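Local coordinates for protein heme peroxidase (Bacteroides thetaiotaomicron, PDB 2GVK) that probably works as a heme-dependent, dye-decolorizing peroxidase that uses hydrogen peroxide to oxidise dyes and other electron donors, at residues F189-I194 with S296-G301; I244-M249 with T261-Y266. All blocks are in the same frame, centred on the assembly; numbering follows the deposited sequence.

Contact 1 of 2, residues F189-I194 with S296-G301; sequences FVQKYI and STAITG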
# COMPACT_ATOMS: atom_id res chain seq x y z
N PHE A 189 19.55 -1.86 -27.24
CA PHE A 189 19.95 -3.14 -27.74
C PHE A 189 19.31 -4.22 -26.89
O PHE A 189 19.28 -4.12 -25.68
CB PHE A 189 21.49 -3.26 -27.71
CG PHE A 189 22.02 -4.46 -28.41
CD1 PHE A 189 22.00 -4.54 -29.78
CD2 PHE A 189 22.58 -5.52 -27.69
CE1 PHE A 189 22.47 -5.65 -30.42
CE2 PHE A 189 23.08 -6.63 -28.34
CZ PHE A 189 23.03 -6.69 -29.68
N VAL A 190 18.72 -5.22 -27.55
CA VAL A 190 18.10 -6.32 -26.85
C VAL A 190 18.75 -7.66 -27.22
O VAL A 190 19.18 -7.88 -28.37
CB VAL A 190 16.56 -6.39 -27.13
CG1 VAL A 190 15.86 -5.15 -26.60
CG2 VAL A 190 16.30 -6.60 -28.61
N GLN A 191 18.86 -8.54 -26.21
CA GLN A 191 19.28 -9.93 -26.41
C GLN A 191 18.50 -10.83 -25.50
O GLN A 191 18.45 -10.58 -24.29
CB GLN A 191 20.75 -10.14 -26.06
CG GLN A 191 21.72 -9.44 -26.87
CD GLN A 191 23.12 -9.63 -26.34
OE1 GLN A 191 23.45 -9.16 -25.24
NE2 GLN A 191 23.97 -10.33 -27.11
N LYS A 192 17.98 -11.92 -26.05
CA LYS A 192 17.44 -13.01 -25.22
C LYS A 192 18.55 -14.01 -24.92
O LYS A 192 19.20 -14.52 -25.85
CB LYS A 192 16.31 -13.73 -25.92
CG LYS A 192 15.05 -13.02 -25.92
CD LYS A 192 14.00 -13.73 -26.81
CE LYS A 192 13.49 -14.99 -26.18
NZ LYS A 192 12.46 -15.66 -27.08
N TYR A 193 18.76 -14.28 -23.63
CA TYR A 193 19.70 -15.30 -23.19
C TYR A 193 18.95 -16.48 -22.58
O TYR A 193 18.03 -16.29 -21.80
CB TYR A 193 20.63 -14.74 -22.13
CG TYR A 193 21.71 -13.83 -22.65
CD1 TYR A 193 22.94 -14.34 -23.07
CD2 TYR A 193 21.52 -12.45 -22.69
CE1 TYR A 193 23.96 -13.49 -23.50
CE2 TYR A 193 22.52 -11.60 -23.14
CZ TYR A 193 23.75 -12.13 -23.55
OH TYR A 193 24.76 -11.28 -24.02
N ILE A 194 19.34 -17.68 -22.98
CA ILE A 194 18.83 -18.92 -22.36
C ILE A 194 19.91 -19.48 -21.45
O ILE A 194 21.06 -19.63 -21.86
CB ILE A 194 18.45 -19.95 -23.43
CG1 ILE A 194 17.40 -19.35 -24.40
CG2 ILE A 194 17.91 -21.23 -22.78
CD1 ILE A 194 16.12 -18.91 -23.74
N SER A 296 25.11 -19.11 -20.22
CA SER A 296 24.11 -18.26 -20.88
C SER A 296 24.36 -18.19 -22.38
O SER A 296 25.42 -17.75 -22.80
CB SER A 296 24.16 -16.82 -20.30
OG SER A 296 24.27 -16.83 -18.89
N THR A 297 23.34 -18.48 -23.17
CA THR A 297 23.47 -18.46 -24.61
C THR A 297 22.59 -17.39 -25.23
O THR A 297 21.38 -17.39 -25.02
CB THR A 297 23.08 -19.82 -25.23
OG1 THR A 297 23.88 -20.88 -24.66
CG2 THR A 297 23.28 -19.80 -26.69
N ALA A 298 23.20 -16.47 -25.99
CA ALA A 298 22.45 -15.44 -26.70
C ALA A 298 21.78 -16.05 -27.93
O ALA A 298 22.44 -16.67 -28.75
CB ALA A 298 23.38 -14.31 -27.13
N ILE A 299 20.45 -15.89 -28.03
CA ILE A 299 19.71 -16.41 -29.16
C ILE A 299 19.05 -15.31 -30.04
O ILE A 299 18.51 -15.61 -31.11
CB ILE A 299 18.65 -17.46 -28.72
CG1 ILE A 299 17.57 -16.83 -27.85
CG2 ILE A 299 19.34 -18.62 -27.99
CD1 ILE A 299 16.38 -17.75 -27.61
N THR A 300 19.07 -14.07 -29.57
CA THR A 300 18.68 -12.90 -30.39
C THR A 300 19.63 -11.75 -30.12
O THR A 300 20.39 -11.77 -29.13
CB THR A 300 17.23 -12.39 -30.10
OG1 THR A 300 17.15 -11.92 -28.76
CG2 THR A 300 16.19 -13.47 -30.32
N GLY A 301 19.62 -10.78 -31.01
CA GLY A 301 20.43 -9.58 -30.86
C GLY A 301 20.03 -8.56 -31.89
O GLY A 301 20.17 -8.80 -33.08
O HOH W 1 23.10 -11.59 -29.49
O HOH W 2 22.74 -21.86 -22.33

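Contact 2 of 2, residues I244-M249 with T261-Y266; sequences IVRANM and TYFIGY. With EDO (1,2-ethanediol), chain H.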
# COMPACT_ATOMS: atom_id res chain seq x y z
N ILE A 244 25.89 2.35 -19.72
CA ILE A 244 24.57 2.30 -20.27
C ILE A 244 23.57 2.00 -19.14
O ILE A 244 23.97 1.80 -17.98
CB ILE A 244 24.46 1.22 -21.37
CG1 ILE A 244 24.49 -0.20 -20.76
CG2 ILE A 244 25.57 1.41 -22.39
CD1 ILE A 244 24.29 -1.32 -21.79
N VAL A 245 22.28 2.04 -19.46
CA VAL A 245 21.23 1.75 -18.50
C VAL A 245 20.61 0.43 -18.90
O VAL A 245 20.03 0.32 -19.95
CB VAL A 245 20.16 2.84 -18.48
CG1 VAL A 245 18.97 2.44 -17.59
CG2 VAL A 245 20.77 4.15 -18.04
N ARG A 246 20.75 -0.57 -18.03
CA ARG A 246 20.46 -1.95 -18.41
C ARG A 246 19.31 -2.52 -17.58
O ARG A 246 19.21 -2.25 -16.38
CB ARG A 246 21.71 -2.82 -18.24
CG ARG A 246 22.90 -2.36 -19.07
CD ARG A 246 24.09 -3.31 -19.01
NE ARG A 246 25.06 -2.91 -17.99
CZ ARG A 246 25.95 -3.72 -17.45
NH1 ARG A 246 26.00 -5.00 -17.83
NH2 ARG A 246 26.79 -3.27 -16.53
N ALA A 247 18.48 -3.35 -18.20
CA ALA A 247 17.82 -4.45 -17.49
C ALA A 247 18.34 -5.83 -17.88
O ALA A 247 18.86 -6.02 -18.98
CB ALA A 247 16.31 -4.37 -17.66
N ASN A 248 18.20 -6.78 -16.96
CA ASN A 248 18.26 -8.19 -17.28
C ASN A 248 17.04 -8.93 -16.73
O ASN A 248 17.13 -9.59 -15.68
CB ASN A 248 19.54 -8.81 -16.72
CG ASN A 248 20.77 -8.39 -17.50
OD1 ASN A 248 21.16 -9.04 -18.47
ND2 ASN A 248 21.40 -7.31 -17.08
N MSE A 249 15.92 -8.81 -17.43
CA MSE A 249 14.61 -9.21 -16.91
C MSE A 249 14.43 -10.71 -17.04
O MSE A 249 14.60 -11.27 -18.11
CB MSE A 249 13.49 -8.51 -17.67
CG MSE A 249 13.46 -7.00 -17.49
SE MSE A 249 13.64 -6.50 -15.62
CE MSE A 249 11.87 -6.85 -15.05
N THR A 261 17.09 -14.73 -19.48
CA THR A 261 17.25 -13.33 -19.17
C THR A 261 17.03 -12.55 -20.45
O THR A 261 17.63 -12.85 -21.49
CB THR A 261 18.67 -13.04 -18.65
OG1 THR A 261 18.84 -13.60 -17.36
CG2 THR A 261 18.92 -11.55 -18.58
N TYR A 262 16.15 -11.56 -20.39
CA TYR A 262 15.97 -10.66 -21.50
C TYR A 262 16.77 -9.40 -21.22
O TYR A 262 16.42 -8.61 -20.34
CB TYR A 262 14.47 -10.33 -21.71
CG TYR A 262 14.13 -9.84 -23.11
CD1 TYR A 262 14.49 -8.56 -23.52
CD2 TYR A 262 13.47 -10.66 -24.03
CE1 TYR A 262 14.23 -8.12 -24.78
CE2 TYR A 262 13.20 -10.21 -25.31
CZ TYR A 262 13.60 -8.93 -25.68
OH TYR A 262 13.33 -8.44 -26.95
N PHE A 263 17.91 -9.29 -21.89
CA PHE A 263 18.76 -8.13 -21.76
C PHE A 263 18.23 -6.99 -22.58
O PHE A 263 17.89 -7.17 -23.77
CB PHE A 263 20.18 -8.45 -22.23
CG PHE A 263 21.06 -7.24 -22.34
CD1 PHE A 263 21.65 -6.72 -21.22
CD2 PHE A 263 21.21 -6.58 -23.53
CE1 PHE A 263 22.45 -5.53 -21.31
CE2 PHE A 263 21.99 -5.40 -23.61
CZ PHE A 263 22.61 -4.91 -22.49
N ILE A 264 18.15 -5.81 -21.97
CA ILE A 264 17.84 -4.61 -22.70
C ILE A 264 18.70 -3.47 -22.14
O ILE A 264 18.76 -3.27 -20.93
CB ILE A 264 16.32 -4.28 -22.64
CG1 ILE A 264 16.00 -3.04 -23.44
CG2 ILE A 264 15.85 -4.13 -21.18
CD1 ILE A 264 14.57 -2.90 -23.79
N GLY A 265 19.42 -2.79 -23.03
CA GLY A 265 20.35 -1.75 -22.64
C GLY A 265 20.15 -0.51 -23.46
O GLY A 265 20.20 -0.55 -24.71
N TYR A 266 19.84 0.59 -22.78
CA TYR A 266 19.67 1.90 -23.40
C TYR A 266 20.96 2.71 -23.28
O TYR A 266 21.57 2.81 -22.17
CB TYR A 266 18.55 2.67 -22.71
CG TYR A 266 17.16 2.10 -22.91
CD1 TYR A 266 16.38 2.49 -23.98
CD2 TYR A 266 16.62 1.21 -22.00
CE1 TYR A 266 15.11 2.00 -24.17
CE2 TYR A 266 15.31 0.69 -22.18
CZ TYR A 266 14.56 1.12 -23.25
OH TYR A 266 13.26 0.65 -23.44
C1 EDO H . 25.10 -7.56 -20.63
O1 EDO H . 24.76 -8.07 -21.95
C2 EDO H . 24.21 -8.21 -19.54
O2 EDO H . 24.14 -7.33 -18.35
O HOH W 3 17.26 -12.55 -15.37

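Contact 1 of 2, residues F189-I194 with S296-G301
Thr300 meets strand 189-194 through its hydroxyl: OG1 accepts the backbone N-H of Lys192 at 2.8 Å, where a regular antiparallel partner would offer a carbonyl. With chi1 at 64°, OG1 lies between the Thr300 backbone N and carbonyl carbon and faces the neighbouring strand. Lys192 O is served by Ile299 N at 2.9 Å, nearly along the C=O axis (174°). Beyond this point, Ile194 and Thr297 form an ordinary hydrogen-bonded pair with two N-H...O bonds, and a water joins Ile194 O to Thr297 OG1. The displaced carbonyl of Thr300 is satisfied by a second water, 2.7 Å from Thr300 O, which also accepts Gln191 NE2 at 2.8 Å. The other end of that amide, Gln191 OE1, takes the hydroxyl of Tyr193 from above its carbonyl plane, so both ends of the side chain are engaged. Thr300 N, in contrast, is buried without a partner in the model, while Gly301 N turns to Thr105 OG1. Lys192 NZ forms a salt bridge with Asp140. Among apolar groups, Tyr193 CE1 lies 3.8 Å from Ala298 CB, and Ile194 CG1 crosses Ile299 CD1 at 3.7 Å. Tyr193 pairs with Ala298 but Val190 bonds to Thr302, so 296-301 holds one extra residue: a bulge-like break in an antiparallel sheet, here within the C-terminal ferredoxin-like half of the peroxidase.

Contact 2 of 2, residues I244-M249 with T261-Y266
The hairpin of strands 245-253 and 258-267 carries this contact, and one face of it bears Arg246 and Asn248, in a position consistent with the distal side of the heme pocket of dye-decolorizing peroxidases. Six backbone bonds tie Val245 to Tyr266, Ala247 to Ile264 and Met249 to Tyr262. Ala247 N to Ile264 O is the shortest at 2.7 Å. On the face of Arg246 and Asn248, the CD1-CE1-CZ edge of the Phe263 ring is lined by Asn248 OD1, near the ring plane beside CD1, Arg246 CD (3.6 Å from CE1) and Ile244 CD1 (4.0 Å from CZ), the Ile244 and Phe263 side chains running to meet each other. The guanidinium and the ring stand 58° apart. Phe263 CG is anti to the backbone N (chi1 171°), which swings the ring toward strand 245-249. Over one ring face, offset toward the rim, sits O1 of a 1,2-ethanediol, probably from the crystallisation liquor; its O2 accepts Asn248 ND2 at 3.0 Å and, weakly, Arg246 NH1. Asn248 ND2 is also bonded to Asp158, which belongs to a GxxDG sequence. Thr261 CG2 packs 3.4 Å from Asn248 OD1, while Thr261 OG1 bonds to His195 and shares a water with Asn248 O. On the other face Ala247 CB meets Ile264 CG2. Although no heme is bound here, an arginine and an asparagine on this hairpin with the GxxDG aspartate match the family's distal heme pocket.

Contacts 1 and 2 lie in one antiparallel sheet and share a seam: strands 186-195 and 258-267 are neighbours, with Gln191 O probably bonded to Phe263 N and Tyr193 N to Thr261 O, and the side chain of Lys192 packing on Tyr262. Their centres are 11 Å apart. Contact 2 is buried, near the centre of the chain, and pairs segments only 12 residues apart in a regular hairpin; contact 1 is only partly buried, joins segments about a hundred residues apart, and has an interrupted register in which a hydroxyl and a water replace backbone partners. Charged and amide groups line a probable heme pocket in contact 2, whereas contact 1 is chiefly structural.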